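Local coordinates for hydrolase family protein (Deinococcus radiodurans R1, PDB 3CNH), which is a predicted hydrolase of the haloacid dehalogenase-like superfamily and probably acts as a phosphatase, at residues A[18-23]-A[58-63]; A[44-49]-A[53-58]; A[63-68]-A[75-80]. All blocks are in the same frame, centred on the assembly; numbering follows the deposited sequence. Where two conformers were deposited one is given.

From the N terminus, the chain leaves strand 6-9 of the parallel core sheet and enters a set of helices, 22-32, 36-51, 57-64 and 74-83, and then, through helix 89-98, returns to the sheet at strand 103-108. Contact 1 closes the widest loop, joining the run into helix 22-32 to helix 57-64. Contact 2 is nested inside that loop and turns the end of helix 36-51 into helix 57-64. Contact 3 follows in series and packs the chain just past helix 57-64 on helix 74-83. All three contacts lie on or beside helix 57-64. Leu-61 CD2 and Trp-20 CZ2 of contact 1 also pack on the Phe-77 ring of contact 3.

Contact 1: A[18-23]-A[58-63]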
loop_
_atom_site.group_PDB
_atom_site.type_symbol
_atom_site.label_atom_id
_atom_site.label_comp_id
_atom_site.label_asym_id
_atom_site.label_seq_id
_atom_site.Cartn_x
_atom_site.Cartn_y
_atom_site.Cartn_z
ATOM N N ASN A 18 -5.835 2.924 -4.517
ATOM C CA ASN A 18 -4.417 3.300 -4.580
ATOM C C ASN A 18 -4.284 4.754 -4.151
ATOM O O ASN A 18 -5.247 5.496 -4.197
ATOM C CB ASN A 18 -3.852 3.101 -5.964
ATOM C CG ASN A 18 -3.748 1.641 -6.311
ATOM O OD1 ASN A 18 -3.315 0.850 -5.485
ATOM N ND2 ASN A 18 -4.196 1.273 -7.493
ATOM N N GLY A 19 -3.123 5.109 -3.650
ATOM C CA GLY A 19 -2.914 6.469 -3.154
ATOM C C GLY A 19 -2.488 7.470 -4.205
ATOM O O GLY A 19 -2.848 8.636 -4.162
ATOM N N TRP A 20 -1.741 6.987 -5.175
ATOM C CA TRP A 20 -1.132 7.920 -6.159
ATOM C C TRP A 20 -0.764 7.181 -7.442
ATOM O O TRP A 20 0.362 7.176 -7.905
ATOM C CB TRP A 20 0.061 8.590 -5.476
ATOM C CG TRP A 20 0.602 9.843 -6.130
ATOM C CD1 TRP A 20 1.924 10.099 -6.408
ATOM C CD2 TRP A 20 -0.118 11.001 -6.535
ATOM N NE1 TRP A 20 2.054 11.320 -6.959
ATOM C CE2 TRP A 20 0.827 11.921 -7.042
ATOM C CE3 TRP A 20 -1.467 11.369 -6.528
ATOM C CZ2 TRP A 20 0.456 13.136 -7.570
ATOM C CZ3 TRP A 20 -1.826 12.600 -7.031
ATOM C CH2 TRP A 20 -0.870 13.470 -7.554
ATOM N N ASP A 21 -1.775 6.506 -7.975
ATOM C CA ASP A 21 -1.642 5.730 -9.222
ATOM C C ASP A 21 -1.779 6.585 -10.455
ATOM O O ASP A 21 -2.053 7.787 -10.415
ATOM C CB ASP A 21 -2.602 4.501 -9.261
ATOM C CG ASP A 21 -4.099 4.873 -9.422
ATOM O OD1 ASP A 21 -4.441 5.968 -9.942
ATOM O OD2 ASP A 21 -4.965 4.012 -9.064
ATOM N N ARG A 22 -1.560 5.927 -11.581
ATOM C CA ARG A 22 -1.581 6.601 -12.871
ATOM C C ARG A 22 -2.825 7.430 -13.111
ATOM O O ARG A 22 -2.767 8.579 -13.557
ATOM C CB ARG A 22 -1.407 5.592 -14.031
ATOM N N GLU A 23 -3.962 6.847 -12.778
ATOM C CA GLU A 23 -5.244 7.481 -13.090
ATOM C C GLU A 23 -5.477 8.717 -12.230
ATOM O O GLU A 23 -5.908 9.767 -12.683
ATOM C CB GLU A 23 -6.398 6.470 -12.954
ATOM C CG GLU A 23 -6.256 5.268 -13.917
ATOM C CD GLU A 23 -5.311 4.111 -13.447
ATOM O OE1 GLU A 23 -4.739 4.111 -12.320
ATOM O OE2 GLU A 23 -5.154 3.154 -14.245
ATOM N N ALA A 58 8.494 16.858 0.133
ATOM C CA ALA A 58 8.824 18.227 -0.294
ATOM C C ALA A 58 9.765 18.162 -1.483
ATOM O O ALA A 58 9.657 18.926 -2.465
ATOM C CB ALA A 58 9.472 19.003 0.833
ATOM N N GLU A 59 10.748 17.292 -1.337
ATOM C CA GLU A 59 11.756 17.077 -2.367
ATOM C C GLU A 59 11.123 16.579 -3.667
ATOM O O GLU A 59 11.412 17.091 -4.771
ATOM C CB GLU A 59 12.856 16.129 -1.903
ATOM C CG GLU A 59 13.850 16.753 -0.924
ATOM C CD GLU A 59 14.841 15.740 -0.333
ATOM O OE1 GLU A 59 14.491 14.569 -0.143
ATOM O OE2 GLU A 59 15.971 16.135 0.003
ATOM N N TYR A 60 10.268 15.590 -3.520
ATOM C CA TYR A 60 9.540 15.033 -4.668
ATOM C C TYR A 60 8.743 16.135 -5.348
ATOM O O TYR A 60 8.828 16.338 -6.559
ATOM C CB TYR A 60 8.671 13.852 -4.215
ATOM C CG TYR A 60 7.612 13.385 -5.206
ATOM C CD1 TYR A 60 6.379 13.994 -5.233
ATOM C CD2 TYR A 60 7.836 12.316 -6.071
ATOM C CE1 TYR A 60 5.394 13.592 -6.120
ATOM C CE2 TYR A 60 6.853 11.903 -6.970
ATOM C CZ TYR A 60 5.628 12.547 -6.977
ATOM O OH TYR A 60 4.637 12.161 -7.859
ATOM N N LEU A 61 7.993 16.893 -4.553
ATOM C CA LEU A 61 7.141 17.964 -5.138
ATOM C C LEU A 61 7.956 19.046 -5.831
ATOM O O LEU A 61 7.548 19.619 -6.866
ATOM C CB LEU A 61 6.172 18.557 -4.091
ATOM C CG LEU A 61 5.060 17.610 -3.671
ATOM C CD1 LEU A 61 4.200 18.339 -2.614
ATOM C CD2 LEU A 61 4.211 17.123 -4.844
ATOM N N GLU A 62 9.146 19.305 -5.301
ATOM C CA GLU A 62 10.060 20.298 -5.864
ATOM C C GLU A 62 10.449 19.895 -7.280
ATOM O O GLU A 62 10.538 20.715 -8.192
ATOM C CB GLU A 62 11.332 20.423 -5.001
ATOM C CG GLU A 62 12.451 21.260 -5.637
ATOM C CD GLU A 62 12.038 22.679 -5.895
ATOM O OE1 GLU A 62 10.991 23.122 -5.366
ATOM O OE2 GLU A 62 12.780 23.357 -6.631
ATOM N N GLN A 63 10.670 18.605 -7.453
ATOM C CA GLN A 63 11.106 18.114 -8.769
ATOM C C GLN A 63 9.976 17.848 -9.738
ATOM O O GLN A 63 10.109 18.049 -10.951
ATOM C CB GLN A 63 11.914 16.829 -8.648
ATOM C CG GLN A 63 13.187 16.973 -7.827
ATOM C CD GLN A 63 14.097 15.776 -7.960
ATOM O OE1 GLN A 63 13.806 14.835 -8.708
ATOM N NE2 GLN A 63 15.220 15.811 -7.245
#
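Trp-20 and Tyr-60 meet by one hydrogen bond inside the helical cap inserted after the first strand of this haloacid dehalogenase-like fold. Trp-20 NE1 donates to Tyr-60 OH at 2.9 Å, and the N-H...O angle of 169° makes the bond nearly straight. The hydroxyl sits at the indole edge, in the ring plane. The rings themselves meet obliquely: the five-membered ring of Trp-20 and the Tyr-60 ring have centroids 6.0 Å apart and planes at 71°. Little surface is buried between the segments, and the hydrogen bond is the main link. Both side chains have CG anti to the backbone N (chi1 -164° for Trp-20). This sends each ring across a gap of 12.9 Å between the CA of Trp-20 and the CA of Tyr-60.

The Tyr-60 hydroxyl has a second partner, His-43 ND1 on helix 36-51, whose ring also meets the indole. The hydroxyl is thus tied to two parts of the cap. Further out, Phe-39 and Met-81 pack on Trp-20. Asp-21, next in the chain, is the N-cap of helix 22-32. Its OD1 accepts from Gln-24 N. Its OD2 uses the anti lone pair to accept from Asn-18 ND2 at 3.2 Å, with OD2 lying in the amide plane.

Contact 2: A[44-49]-A[53-58]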
loop_
_atom_site.group_PDB
_atom_site.type_symbol
_atom_site.label_atom_id
_atom_site.label_comp_id
_atom_site.label_asym_id
_atom_site.label_seq_id
_atom_site.Cartn_x
_atom_site.Cartn_y
_atom_site.Cartn_z
ATOM N N ARG A 44 8.092 9.650 -12.757
ATOM C CA ARG A 44 8.714 8.337 -13.021
ATOM C C ARG A 44 10.097 8.266 -12.386
ATOM O O ARG A 44 10.491 7.264 -11.763
ATOM C CB ARG A 44 8.824 8.060 -14.532
ATOM C CG ARG A 44 9.305 6.658 -14.865
ATOM C CD ARG A 44 9.461 6.416 -16.374
ATOM N NE ARG A 44 10.557 7.183 -16.974
ATOM C CZ ARG A 44 11.826 6.780 -16.993
ATOM N NH1 ARG A 44 12.163 5.623 -16.441
ATOM N NH2 ARG A 44 12.758 7.525 -17.565
ATOM N N LEU A 45 10.808 9.358 -12.548
ATOM C CA LEU A 45 12.191 9.439 -12.048
ATOM C C LEU A 45 12.275 9.494 -10.537
ATOM O O LEU A 45 13.105 8.831 -9.931
ATOM C CB LEU A 45 12.967 10.617 -12.630
ATOM C CG LEU A 45 13.974 10.247 -13.717
ATOM C CD1 LEU A 45 13.301 9.655 -14.909
ATOM C CD2 LEU A 45 14.820 11.466 -14.099
ATOM N N ALA A 46 11.404 10.292 -9.940
ATOM C CA ALA A 46 11.485 10.582 -8.490
ATOM C C ALA A 46 10.709 9.667 -7.585
ATOM O O ALA A 46 11.051 9.475 -6.413
ATOM C CB ALA A 46 11.098 12.052 -8.215
ATOM N N ALA A 47 9.637 9.073 -8.114
ATOM C CA ALA A 47 8.761 8.281 -7.276
ATOM C C ALA A 47 9.393 7.168 -6.436
ATOM O O ALA A 47 9.071 7.027 -5.261
ATOM C CB ALA A 47 7.577 7.751 -8.085
ATOM N N PRO A 48 10.288 6.360 -7.023
ATOM C CA PRO A 48 10.770 5.240 -6.228
ATOM C C PRO A 48 11.437 5.635 -4.932
ATOM O O PRO A 48 11.250 4.961 -3.905
ATOM C CB PRO A 48 11.754 4.522 -7.190
ATOM C CG PRO A 48 11.194 4.835 -8.552
ATOM C CD PRO A 48 10.730 6.275 -8.431
ATOM N N GLU A 49 12.195 6.746 -4.977
ATOM C CA GLU A 49 12.910 7.166 -3.787
ATOM C C GLU A 49 11.960 7.717 -2.738
ATOM O O GLU A 49 12.179 7.571 -1.540
ATOM C CB GLU A 49 14.029 8.127 -4.119
ATOM C CG GLU A 49 15.213 7.462 -4.838
ATOM C CD GLU A 49 16.011 6.535 -3.957
ATOM O OE1 GLU A 49 15.493 5.465 -3.541
ATOM O OE2 GLU A 49 17.143 6.869 -3.661
ATOM N N GLY A 53 11.228 6.029 1.053
ATOM C CA GLY A 53 11.491 6.924 2.171
ATOM C C GLY A 53 12.860 7.561 2.219
ATOM O O GLY A 53 13.325 7.988 3.274
ATOM N N ARG A 54 13.497 7.646 1.044
ATOM C CA ARG A 54 14.841 8.188 0.917
ATOM C C ARG A 54 14.853 9.616 0.341
ATOM O O ARG A 54 15.904 10.253 0.213
ATOM C CB ARG A 54 15.750 7.240 0.161
ATOM C CG ARG A 54 15.977 5.913 0.913
ATOM C CD ARG A 54 16.569 6.104 2.284
ATOM N NE ARG A 54 17.810 6.865 2.301
ATOM C CZ ARG A 54 19.018 6.357 2.061
ATOM N NH1 ARG A 54 19.176 5.070 1.801
ATOM N NH2 ARG A 54 20.074 7.156 2.094
HETATM N N MSE A 55 13.668 10.039 -0.058
HETATM C CA MSE A 55 13.462 11.460 -0.377
HETATM C C MSE A 55 12.128 11.865 0.260
HETATM O O MSE A 55 11.236 11.053 0.510
HETATM C CB MSE A 55 13.598 11.804 -1.878
HETATM C CG MSE A 55 12.341 12.085 -2.604
HETATM SE SE MSE A 55 12.479 12.117 -4.533
HETATM C CE MSE A 55 13.443 13.736 -4.987
ATOM N N THR A 56 12.062 13.138 0.606
ATOM C CA THR A 56 10.885 13.655 1.274
ATOM C C THR A 56 9.820 14.060 0.255
ATOM O O THR A 56 10.104 14.246 -0.929
ATOM C CB THR A 56 11.213 14.891 2.135
ATOM O OG1 THR A 56 11.594 15.970 1.284
ATOM C CG2 THR A 56 12.382 14.596 3.113
ATOM N N LEU A 57 8.597 14.202 0.739
ATOM C CA LEU A 57 7.513 14.662 -0.135
ATOM C C LEU A 57 7.846 16.041 -0.687
ATOM O O LEU A 57 7.597 16.365 -1.858
ATOM C CB LEU A 57 6.151 14.695 0.596
ATOM C CG LEU A 57 4.987 15.111 -0.301
ATOM C CD1 LEU A 57 4.761 14.212 -1.518
ATOM C CD2 LEU A 57 3.729 15.156 0.569
ATOM N N ALA A 58 8.494 16.858 0.133
ATOM C CA ALA A 58 8.824 18.227 -0.294
ATOM C C ALA A 58 9.765 18.162 -1.483
ATOM O O ALA A 58 9.657 18.926 -2.465
ATOM C CB ALA A 58 9.472 19.003 0.833
#
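Glu-49 O takes two backbone N-H groups from the turn that follows its helix. Arg-54 N is the closer donor, at 2.9 Å from Glu-49 O. It approaches nearly along the C=O axis, with a C=O...N angle of 161°. The N of Met-55, which is a selenomethionine, lies 3.2 Å from Glu-49 O. This second donor stands above the carbonyl plane, not on a lone pair, and its N-H...O angle is a more bent 140°. The two donors therefore reach the oxygen from different directions and hold the chain close to the helix end.

The turn is a Schellman motif. Gly-53 is the first residue to leave helical geometry, and its positive phi swings the chain back over the last turn of helix 36-51. The chain then runs to Thr-56, the N-cap of helix 57-64. The Thr-56 side chain caps a backbone N in the first turn of that helix, and Glu-59 OE1 accepts from Thr-56 N, as in a capping box.

The selenium of Met-55 packs on Ala-46, 3.9 Å from its CB, and also approaches Ala-46 O. The Met-55 residue is modelled in two conformers, and this contact holds for the one given. Ala-46 also packs against Tyr-60, Gln-63 and Val-64 on helix 57-64. Near the surface, Glu-49 and Arg-54 lie side by side and point the same way. The Glu-49 chain bends at chi2 (-70°), which brings its carboxylate beside the start of the arginine chain, with OE2 4.1 Å from Arg-54 CB. Their charged groups do not meet: Glu-49 OE2 is 6.0 Å from Arg-54 NE.

Contact 3: A[63-68]-A[75-80]; sequences QVVFYQ and EDFRAV
Val-65 sets CG1 anti to its backbone N (chi1 -178°), which leaves CG2 anti to the carbonyl carbon and turned to Phe-77. Phe-77 swings CG anti to its own backbone N (chi1 -164°). These torsions bring the methyl and the ring together from opposite directions. The result is a CH-pi contact in the apolar core of the helical cap of this haloacid dehalogenase-like protein, where the chain just past helix 57-64 packs on helix 74-83. Val-65 CG2 lies 4.0 Å from the centroid of the Phe-77 ring and only 20° off its normal. It sits over one face, offset toward the rim, and is nearest to Phe-77 CZ at 3.8 Å.

Val-65 is also the residue at which the chain leaves helix 57-64. Phe-66, next along, is the centre of an inverse gamma turn. Val-65 is held between two aromatic rings by its two methyls, since its CG1 lies 3.7 Å above the plane of the Phe-66 ring. Phe-72 packs on Val-65, Phe-66 and Phe-77. Phe-32 and Val-28 of helix 22-32 and Leu-61 of helix 57-64 also touch the Phe-77 side chain. Phe-66 meets Phe-77 by its edge: Phe-77 CB lies near the plane of the Phe-66 ring, 4.3 Å from Phe-66 CZ.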
loop_
_atom_site.group_PDB
_atom_site.type_symbol
_atom_site.label_atom_id
_atom_site.label_comp_id
_atom_site.label_asym_id
_atom_site.label_seq_id
_atom_site.Cartn_x
_atom_site.Cartn_y
_atom_site.Cartn_z
ATOM N N GLN A 63 10.670 18.605 -7.453
ATOM C CA GLN A 63 11.106 18.114 -8.769
ATOM C C GLN A 63 9.976 17.848 -9.738
ATOM O O GLN A 63 10.109 18.049 -10.951
ATOM C CB GLN A 63 11.914 16.829 -8.648
ATOM C CG GLN A 63 13.187 16.973 -7.827
ATOM C CD GLN A 63 14.097 15.776 -7.960
ATOM O OE1 GLN A 63 13.806 14.835 -8.708
ATOM N NE2 GLN A 63 15.220 15.811 -7.245
ATOM N N VAL A 64 8.868 17.404 -9.188
ATOM C CA VAL A 64 7.758 16.907 -10.011
ATOM C C VAL A 64 6.732 17.967 -10.393
ATOM O O VAL A 64 6.105 17.888 -11.461
ATOM C CB VAL A 64 7.125 15.671 -9.363
ATOM C CG1 VAL A 64 5.908 15.223 -10.132
ATOM C CG2 VAL A 64 8.156 14.535 -9.286
ATOM N N VAL A 65 6.603 18.976 -9.523
ATOM C CA VAL A 65 5.627 20.042 -9.693
ATOM C C VAL A 65 6.154 21.448 -9.632
ATOM O O VAL A 65 5.907 22.240 -10.540
ATOM C CB VAL A 65 4.467 19.901 -8.659
ATOM C CG1 VAL A 65 3.432 20.999 -8.869
ATOM C CG2 VAL A 65 3.798 18.541 -8.783
ATOM N N PHE A 66 6.920 21.745 -8.588
ATOM C CA PHE A 66 7.369 23.122 -8.321
ATOM C C PHE A 66 8.749 23.446 -8.864
ATOM O O PHE A 66 9.550 24.121 -8.225
ATOM C CB PHE A 66 7.236 23.426 -6.832
ATOM C CG PHE A 66 5.815 23.295 -6.332
ATOM C CD1 PHE A 66 4.920 24.337 -6.490
ATOM C CD2 PHE A 66 5.375 22.109 -5.778
ATOM C CE1 PHE A 66 3.609 24.209 -6.061
ATOM C CE2 PHE A 66 4.067 21.968 -5.345
ATOM C CZ PHE A 66 3.185 23.026 -5.501
ATOM N N TYR A 67 8.949 23.031 -10.106
ATOM C CA TYR A 67 10.221 23.273 -10.846
ATOM C C TYR A 67 10.081 24.518 -11.694
ATOM O O TYR A 67 11.021 24.975 -12.384
ATOM C CB TYR A 67 10.638 22.074 -11.717
ATOM C CG TYR A 67 9.601 21.626 -12.710
ATOM C CD1 TYR A 67 9.561 22.158 -13.990
ATOM C CD2 TYR A 67 8.651 20.664 -12.366
ATOM C CE1 TYR A 67 8.594 21.756 -14.893
ATOM C CE2 TYR A 67 7.699 20.270 -13.265
ATOM C CZ TYR A 67 7.678 20.814 -14.519
ATOM O OH TYR A 67 6.712 20.406 -15.390
ATOM N N GLN A 68 8.891 25.095 -11.631
ATOM C CA GLN A 68 8.600 26.384 -12.287
ATOM C C GLN A 68 7.524 27.074 -11.465
ATOM O O GLN A 68 6.946 26.425 -10.600
ATOM C CB GLN A 68 8.174 26.215 -13.740
ATOM C CG GLN A 68 6.886 25.487 -13.933
ATOM C CD GLN A 68 6.559 25.345 -15.413
ATOM O OE1 GLN A 68 7.288 24.694 -16.162
ATOM N NE2 GLN A 68 5.484 25.981 -15.843
ATOM N N GLU A 75 1.164 22.826 -0.282
ATOM C CA GLU A 75 0.137 22.389 0.687
ATOM C C GLU A 75 -1.164 22.105 -0.041
ATOM O O GLU A 75 -1.856 21.102 0.233
ATOM C CB GLU A 75 -0.060 23.428 1.792
ATOM C CG GLU A 75 1.155 23.547 2.736
ATOM C CD GLU A 75 2.401 24.230 2.127
ATOM O OE1 GLU A 75 2.320 25.062 1.177
ATOM O OE2 GLU A 75 3.506 23.925 2.631
ATOM N N ASP A 76 -1.473 22.970 -0.986
ATOM C CA ASP A 76 -2.684 22.827 -1.813
ATOM C C ASP A 76 -2.592 21.479 -2.525
ATOM O O ASP A 76 -3.531 20.674 -2.565
ATOM C CB ASP A 76 -2.791 23.910 -2.901
ATOM C CG ASP A 76 -3.077 25.302 -2.349
ATOM O OD1 ASP A 76 -3.656 25.392 -1.247
ATOM O OD2 ASP A 76 -2.757 26.300 -3.039
ATOM N N PHE A 77 -1.403 21.217 -3.058
ATOM C CA PHE A 77 -1.219 20.024 -3.905
ATOM C C PHE A 77 -1.309 18.768 -3.073
ATOM O O PHE A 77 -1.928 17.775 -3.442
ATOM C CB PHE A 77 0.124 20.088 -4.676
ATOM C CG PHE A 77 0.203 19.117 -5.815
ATOM C CD1 PHE A 77 0.752 17.863 -5.640
ATOM C CD2 PHE A 77 -0.310 19.431 -7.062
ATOM C CE1 PHE A 77 0.811 16.960 -6.685
ATOM C CE2 PHE A 77 -0.230 18.502 -8.117
ATOM C CZ PHE A 77 0.302 17.291 -7.912
ATOM N N ARG A 78 -0.665 18.832 -1.929
ATOM C CA ARG A 78 -0.632 17.701 -1.021
ATOM C C ARG A 78 -2.052 17.328 -0.559
ATOM O O ARG A 78 -2.398 16.139 -0.444
ATOM C CB ARG A 78 0.320 18.034 0.123
ATOM C CG ARG A 78 0.792 16.851 0.905
ATOM C CD ARG A 78 0.087 16.748 2.153
ATOM N NE ARG A 78 0.431 17.888 2.979
ATOM C CZ ARG A 78 1.238 17.798 4.021
ATOM N NH1 ARG A 78 1.518 18.879 4.737
ATOM N NH2 ARG A 78 1.752 16.622 4.349
ATOM N N ALA A 79 -2.874 18.339 -0.352
ATOM C CA ALA A 79 -4.258 18.117 0.094
ATOM C C ALA A 79 -5.024 17.294 -0.920
ATOM O O ALA A 79 -5.741 16.347 -0.576
ATOM C CB ALA A 79 -4.997 19.442 0.340
ATOM N N VAL A 80 -4.862 17.666 -2.181
ATOM C CA VAL A 80 -5.577 16.987 -3.271
ATOM C C VAL A 80 -5.012 15.563 -3.467
ATOM O O VAL A 80 -5.750 14.607 -3.758
ATOM C CB VAL A 80 -5.590 17.832 -4.574
ATOM C CG1 VAL A 80 -6.269 17.055 -5.697
ATOM C CG2 VAL A 80 -6.320 19.178 -4.330
#